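Local coordinates for DUF416 domain-containing protein (Shewanella baltica, PDB 2Q9R) that is of unknown function but belongs to the all-helical DUF416 family and binds benzoic acid in a pocket in this crystal, at residues A[40-45]-A[87-92]; A[102-107]-A[118-123]. All blocks are in the same frame, centred on the assembly; numbering follows the deposited sequence.

Interaction 1 of 2, residues A[40-45]-A[87-92]. With SO4 (sulfate ion), chain B.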
loop_
_atom_site.group_PDB
_atom_site.type_symbol
_atom_site.label_atom_id
_atom_site.label_comp_id
_atom_site.label_asym_id
_atom_site.label_seq_id
_atom_site.Cartn_x
_atom_site.Cartn_y
_atom_site.Cartn_z
ATOM N N GLU A 40 -17.850 5.773 -8.162
ATOM C CA GLU A 40 -18.460 6.619 -7.190
ATOM C C GLU A 40 -17.842 8.004 -7.246
ATOM O O GLU A 40 -18.543 8.997 -7.270
ATOM C CB GLU A 40 -18.272 5.991 -5.829
ATOM C CG GLU A 40 -18.688 6.838 -4.662
ATOM C CD GLU A 40 -18.146 6.276 -3.360
ATOM O OE1 GLU A 40 -18.271 5.033 -3.151
ATOM O OE2 GLU A 40 -17.583 7.080 -2.574
ATOM N N VAL A 41 -16.516 8.062 -7.301
ATOM C CA VAL A 41 -15.809 9.319 -7.308
ATOM C C VAL A 41 -15.984 10.076 -8.624
ATOM O O VAL A 41 -16.160 11.267 -8.633
ATOM C CB VAL A 41 -14.287 9.095 -7.015
ATOM C CG1 VAL A 41 -13.453 10.401 -7.232
ATOM C CG2 VAL A 41 -14.131 8.531 -5.583
ATOM N N CYS A 42 -15.874 9.383 -9.734
ATOM C CA CYS A 42 -15.934 10.052 -11.027
ATOM C C CYS A 42 -17.336 10.013 -11.659
ATOM O O CYS A 42 -17.506 10.517 -12.749
ATOM C CB CYS A 42 -14.897 9.461 -11.956
ATOM S SG CYS A 42 -13.204 9.859 -11.431
ATOM N N GLU A 43 -18.312 9.441 -10.947
ATOM C CA GLU A 43 -19.729 9.408 -11.355
ATOM C C GLU A 43 -19.847 8.793 -12.744
ATOM O O GLU A 43 -20.375 9.405 -13.664
ATOM C CB GLU A 43 -20.344 10.801 -11.279
ATOM C CG GLU A 43 -20.160 11.443 -9.912
ATOM C CD GLU A 43 -20.811 12.811 -9.773
ATOM O OE1 GLU A 43 -20.207 13.825 -10.196
ATOM O OE2 GLU A 43 -21.927 12.866 -9.214
ATOM N N PHE A 44 -19.283 7.593 -12.875
ATOM C CA PHE A 44 -19.292 6.841 -14.113
ATOM C C PHE A 44 -19.681 5.389 -13.867
ATOM O O PHE A 44 -19.185 4.758 -12.946
ATOM C CB PHE A 44 -17.925 6.867 -14.825
ATOM C CG PHE A 44 -17.917 6.043 -16.093
ATOM C CD1 PHE A 44 -18.300 6.609 -17.295
ATOM C CD2 PHE A 44 -17.626 4.673 -16.054
ATOM C CE1 PHE A 44 -18.356 5.832 -18.444
ATOM C CE2 PHE A 44 -17.695 3.892 -17.194
ATOM C CZ PHE A 44 -18.048 4.475 -18.392
ATOM N N GLY A 45 -20.568 4.872 -14.710
ATOM C CA GLY A 45 -20.761 3.434 -14.859
ATOM C C GLY A 45 -21.611 2.829 -13.773
ATOM O O GLY A 45 -22.078 3.510 -12.859
ATOM N N PHE A 87 -11.330 11.224 -18.466
ATOM C CA PHE A 87 -11.084 11.426 -17.025
ATOM C C PHE A 87 -9.679 11.879 -16.726
ATOM O O PHE A 87 -8.746 11.319 -17.257
ATOM C CB PHE A 87 -11.363 10.126 -16.257
ATOM C CG PHE A 87 -12.768 9.662 -16.413
ATOM C CD1 PHE A 87 -13.761 10.152 -15.573
ATOM C CD2 PHE A 87 -13.119 8.813 -17.447
ATOM C CE1 PHE A 87 -15.068 9.793 -15.742
ATOM C CE2 PHE A 87 -14.448 8.443 -17.632
ATOM C CZ PHE A 87 -15.424 8.930 -16.767
ATOM N N GLU A 88 -9.534 12.893 -15.870
ATOM C CA GLU A 88 -8.220 13.291 -15.356
ATOM C C GLU A 88 -7.768 12.422 -14.179
ATOM O O GLU A 88 -6.577 12.262 -13.948
ATOM C CB GLU A 88 -8.235 14.725 -14.867
ATOM C CG GLU A 88 -8.385 15.772 -15.968
ATOM C CD GLU A 88 -8.121 17.179 -15.448
ATOM O OE1 GLU A 88 -7.398 17.316 -14.426
ATOM O OE2 GLU A 88 -8.636 18.141 -16.056
ATOM N N ALA A 89 -8.716 11.909 -13.413
ATOM C CA ALA A 89 -8.402 11.072 -12.254
ATOM C C ALA A 89 -7.673 9.797 -12.683
ATOM O O ALA A 89 -8.012 9.209 -13.697
ATOM C CB ALA A 89 -9.657 10.755 -11.473
ATOM N N TYR A 90 -6.669 9.389 -11.899
ATOM C CA TYR A 90 -5.875 8.195 -12.180
ATOM C C TYR A 90 -6.762 6.920 -12.170
ATOM O O TYR A 90 -6.491 5.959 -12.907
ATOM C CB TYR A 90 -4.680 8.019 -11.188
ATOM C CG TYR A 90 -3.868 6.796 -11.553
ATOM C CD1 TYR A 90 -2.958 6.832 -12.604
ATOM C CD2 TYR A 90 -4.095 5.582 -10.923
ATOM C CE1 TYR A 90 -2.249 5.707 -12.991
ATOM C CE2 TYR A 90 -3.403 4.443 -11.302
ATOM C CZ TYR A 90 -2.499 4.498 -12.354
ATOM O OH TYR A 90 -1.807 3.360 -12.714
ATOM N N GLY A 91 -7.790 6.919 -11.318
ATOM C CA GLY A 91 -8.657 5.749 -11.112
ATOM C C GLY A 91 -9.260 5.160 -12.368
ATOM O O GLY A 91 -9.621 3.965 -12.404
ATOM N N VAL A 92 -9.370 5.953 -13.421
ATOM C CA VAL A 92 -9.838 5.417 -14.689
ATOM C C VAL A 92 -9.020 4.185 -15.095
ATOM O O VAL A 92 -9.567 3.228 -15.634
ATOM C CB VAL A 92 -9.853 6.485 -15.820
ATOM C CG1 VAL A 92 -8.421 6.955 -16.182
ATOM C CG2 VAL A 92 -10.631 5.947 -17.037
HETATM S S SO4 B . -12.285 13.683 -13.400
HETATM O O1 SO4 B . -12.416 15.044 -13.924
HETATM O O2 SO4 B . -13.631 13.124 -13.280
HETATM O O3 SO4 B . -11.525 12.818 -14.279
HETATM O O4 SO4 B . -11.586 13.781 -12.108
#
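Phe87 leads this contact, pushing its ring toward Cys42, in the last part of helix 17-42, and Phe44 in the loop that follows. Its CZ lies 3.7 Å from Phe44 CD1. The two rings make an offset edge-to-face pair, with planes at 81° and Phe87 giving the edge. CG of Phe87 sits beside its own backbone N (chi1 -60°), which aims the ring across the gap. Cys42 packs obliquely on the same ring, with its CB 3.8 Å from Phe87 CE1. The sulfur lies farther off, in a sulfur-aromatic contact. Phe38 and Pro82 also touch Phe87. An alanine here would probably leave Phe44 without its edge-on ring partner and open a gap beside Cys42.

Glu88 takes no part with its side chain and offers its backbone N instead. This N lies 2.5 Å from O3 of a sulfate, a bent and improbably short bond that is weak and doubtful. Ala89 N makes the sounder bond to the same sulfate oxygen O3, at 3.1 Å and nearly straight (169°). The sulfate probably came from the crystallisation liquor. Ala89 CB meets Cys42 SG at 3.7 Å, an apolar touch. Ala89 also opens a type I beta turn that ends at Val92. Within it, Tyr90 makes backbone hydrogen bonds to the second subunit, and Gly91 touches bound benzoic acid. Val92 begins helix 92-111. This is thus a surface aromatic cluster between a helix end and a beta-turn loop, and the turn forms part of the benzoic acid pocket.

Interaction 2 of 2, residues A[102-107]-A[118-123]; sequences ISTLLG and VNISKL
Ile120 reaches Thr104 with the end of its longer branch. Its CD1 lies 3.8 Å from Thr104 CG2 and 3.9 Å from Thr104 CB. The two side chains run past each other in opposite directions. With OG1 swung beside the backbone N (chi1 -56°), Thr104 turns its methyl, not its hydroxyl, to the isoleucine. The CD1 of Ile120 also comes near the backbone of the next residue, 4.4 Å from Leu105 N.

This is the tight part. It is buried, and helix 17-42 lies against it, with Ala24 touching Ile120 and Thr25 touching Leu105. Leu105 adds some cover, but its side chain makes no close contact with Ile120.

The other side is looser. Leu123 points toward helix 92-111, yet its CD1 stays 5.0 Å from Thr104 OG1. Leu123 packs instead on Met31 of helix 17-42. Thr104 itself is only partly buried. The far face of helix 120-136, not this contact, carries the exposed Lys122.

The hydroxyl of Thr104 is used within its own helix, where OG1 hydrogen-bonds Val100 O. That leaves the methyl to face the neighbouring helix. Between these two segments the side chains therefore meet through methyl groups, with no polar bond between them. Such van der Waals packing depends on shape and burial, without a polar link to fix a precise register.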
loop_
_atom_site.group_PDB
_atom_site.type_symbol
_atom_site.label_atom_id
_atom_site.label_comp_id
_atom_site.label_asym_id
_atom_site.label_seq_id
_atom_site.Cartn_x
_atom_site.Cartn_y
_atom_site.Cartn_z
ATOM N N ILE A 102 -12.557 -8.894 -16.437
ATOM C CA ILE A 102 -13.767 -9.679 -16.400
ATOM C C ILE A 102 -14.187 -9.990 -17.823
ATOM O O ILE A 102 -14.521 -11.152 -18.131
ATOM C CB ILE A 102 -14.896 -8.966 -15.606
ATOM C CG1 ILE A 102 -14.463 -8.830 -14.138
ATOM C CG2 ILE A 102 -16.182 -9.761 -15.725
ATOM C CD1 ILE A 102 -15.251 -7.789 -13.308
ATOM N N SER A 103 -14.124 -8.992 -18.701
ATOM C CA SER A 103 -14.475 -9.216 -20.097
ATOM C C SER A 103 -13.570 -10.262 -20.743
ATOM O O SER A 103 -14.047 -11.130 -21.453
ATOM C CB SER A 103 -14.394 -7.927 -20.910
ATOM O OG SER A 103 -15.245 -6.919 -20.397
ATOM N N THR A 104 -12.256 -10.128 -20.539
ATOM C CA THR A 104 -11.264 -11.084 -21.047
ATOM C C THR A 104 -11.538 -12.513 -20.528
ATOM O O THR A 104 -11.546 -13.462 -21.282
ATOM C CB THR A 104 -9.846 -10.641 -20.641
ATOM O OG1 THR A 104 -9.627 -9.306 -21.114
ATOM C CG2 THR A 104 -8.770 -11.590 -21.183
ATOM N N LEU A 105 -11.814 -12.650 -19.241
ATOM C CA LEU A 105 -12.118 -13.982 -18.682
ATOM C C LEU A 105 -13.396 -14.612 -19.248
ATOM O O LEU A 105 -13.414 -15.820 -19.594
ATOM C CB LEU A 105 -12.164 -13.892 -17.147
ATOM C CG LEU A 105 -12.599 -15.159 -16.438
ATOM C CD1 LEU A 105 -11.746 -16.394 -16.899
ATOM C CD2 LEU A 105 -12.527 -14.911 -14.924
ATOM N N LEU A 106 -14.486 -13.834 -19.303
ATOM C CA LEU A 106 -15.707 -14.321 -19.918
ATOM C C LEU A 106 -15.458 -14.686 -21.375
ATOM O O LEU A 106 -15.930 -15.713 -21.847
ATOM C CB LEU A 106 -16.812 -13.276 -19.864
ATOM C CG LEU A 106 -17.715 -13.189 -18.645
ATOM C CD1 LEU A 106 -18.524 -11.895 -18.697
ATOM C CD2 LEU A 106 -18.624 -14.405 -18.576
ATOM N N GLY A 107 -14.697 -13.858 -22.083
ATOM C CA GLY A 107 -14.380 -14.154 -23.483
ATOM C C GLY A 107 -13.547 -15.411 -23.648
ATOM O O GLY A 107 -13.753 -16.174 -24.583
ATOM N N VAL A 118 -4.820 -17.445 -18.242
ATOM C CA VAL A 118 -3.519 -17.361 -17.608
ATOM C C VAL A 118 -3.086 -15.886 -17.555
ATOM O O VAL A 118 -2.654 -15.444 -16.535
ATOM C CB VAL A 118 -2.421 -18.237 -18.355
ATOM C CG1 VAL A 118 -0.991 -17.860 -17.911
ATOM C CG2 VAL A 118 -2.684 -19.783 -18.207
ATOM N N ASN A 119 -3.251 -15.142 -18.646
ATOM C CA ASN A 119 -2.833 -13.723 -18.690
ATOM C C ASN A 119 -3.580 -12.749 -17.787
ATOM O O ASN A 119 -3.153 -11.605 -17.642
ATOM C CB ASN A 119 -2.838 -13.191 -20.129
ATOM C CG ASN A 119 -1.593 -13.629 -20.902
ATOM O OD1 ASN A 119 -0.603 -14.084 -20.300
ATOM N ND2 ASN A 119 -1.638 -13.508 -22.237
ATOM N N ILE A 120 -4.665 -13.197 -17.154
ATOM C CA ILE A 120 -5.302 -12.405 -16.121
ATOM C C ILE A 120 -4.317 -12.186 -15.012
ATOM O O ILE A 120 -4.406 -11.157 -14.284
ATOM C CB ILE A 120 -6.614 -13.066 -15.554
ATOM C CG1 ILE A 120 -7.730 -13.130 -16.629
ATOM C CG2 ILE A 120 -7.089 -12.355 -14.316
ATOM C CD1 ILE A 120 -7.896 -11.902 -17.500
ATOM N N SER A 121 -3.342 -13.113 -14.856
ATOM C CA SER A 121 -2.251 -12.896 -13.854
ATOM C C SER A 121 -1.439 -11.617 -14.098
ATOM O O SER A 121 -1.145 -10.856 -13.166
ATOM C CB SER A 121 -1.265 -14.075 -13.789
ATOM O OG SER A 121 -0.130 -13.744 -12.949
ATOM N N LYS A 122 -1.020 -11.435 -15.340
ATOM C CA LYS A 122 -0.274 -10.265 -15.765
ATOM C C LYS A 122 -1.094 -8.981 -15.693
ATOM O O LYS A 122 -0.591 -7.903 -15.372
ATOM C CB LYS A 122 0.193 -10.477 -17.195
ATOM C CG LYS A 122 1.276 -11.572 -17.324
ATOM C CD LYS A 122 1.703 -11.778 -18.789
ATOM C CE LYS A 122 2.894 -12.767 -18.935
ATOM N NZ LYS A 122 3.286 -12.961 -20.379
ATOM N N LEU A 123 -2.379 -9.074 -15.999
ATOM C CA LEU A 123 -3.223 -7.910 -15.930
ATOM C C LEU A 123 -3.246 -7.417 -14.493
ATOM O O LEU A 123 -3.031 -6.231 -14.212
ATOM C CB LEU A 123 -4.599 -8.260 -16.466
ATOM C CG LEU A 123 -5.599 -7.119 -16.553
ATOM C CD1 LEU A 123 -6.678 -7.422 -17.606
ATOM C CD2 LEU A 123 -6.205 -6.897 -15.171
#

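Overall arrangement
From the N terminus, helix 17-42 runs to its end at interaction 1. There 40-45 meets 87-92, closing a span that holds helices 47-62 and 70-79. The chain then enters helix 92-111. Interaction 2 joins 102-107 on that helix to 118-123, around the start of helix 120-136, and closes a short span that holds the end of helix 92-111 and most of helix 114-118. The two contacts come in series and neither nest nor cross. The centres of interactions 1 and 2 are about 22 Å apart. Interaction 1 lies at the surface, near the second subunit; interaction 2 is in the interior. Helix 17-42 links them, since it ends in the first and packs against the second.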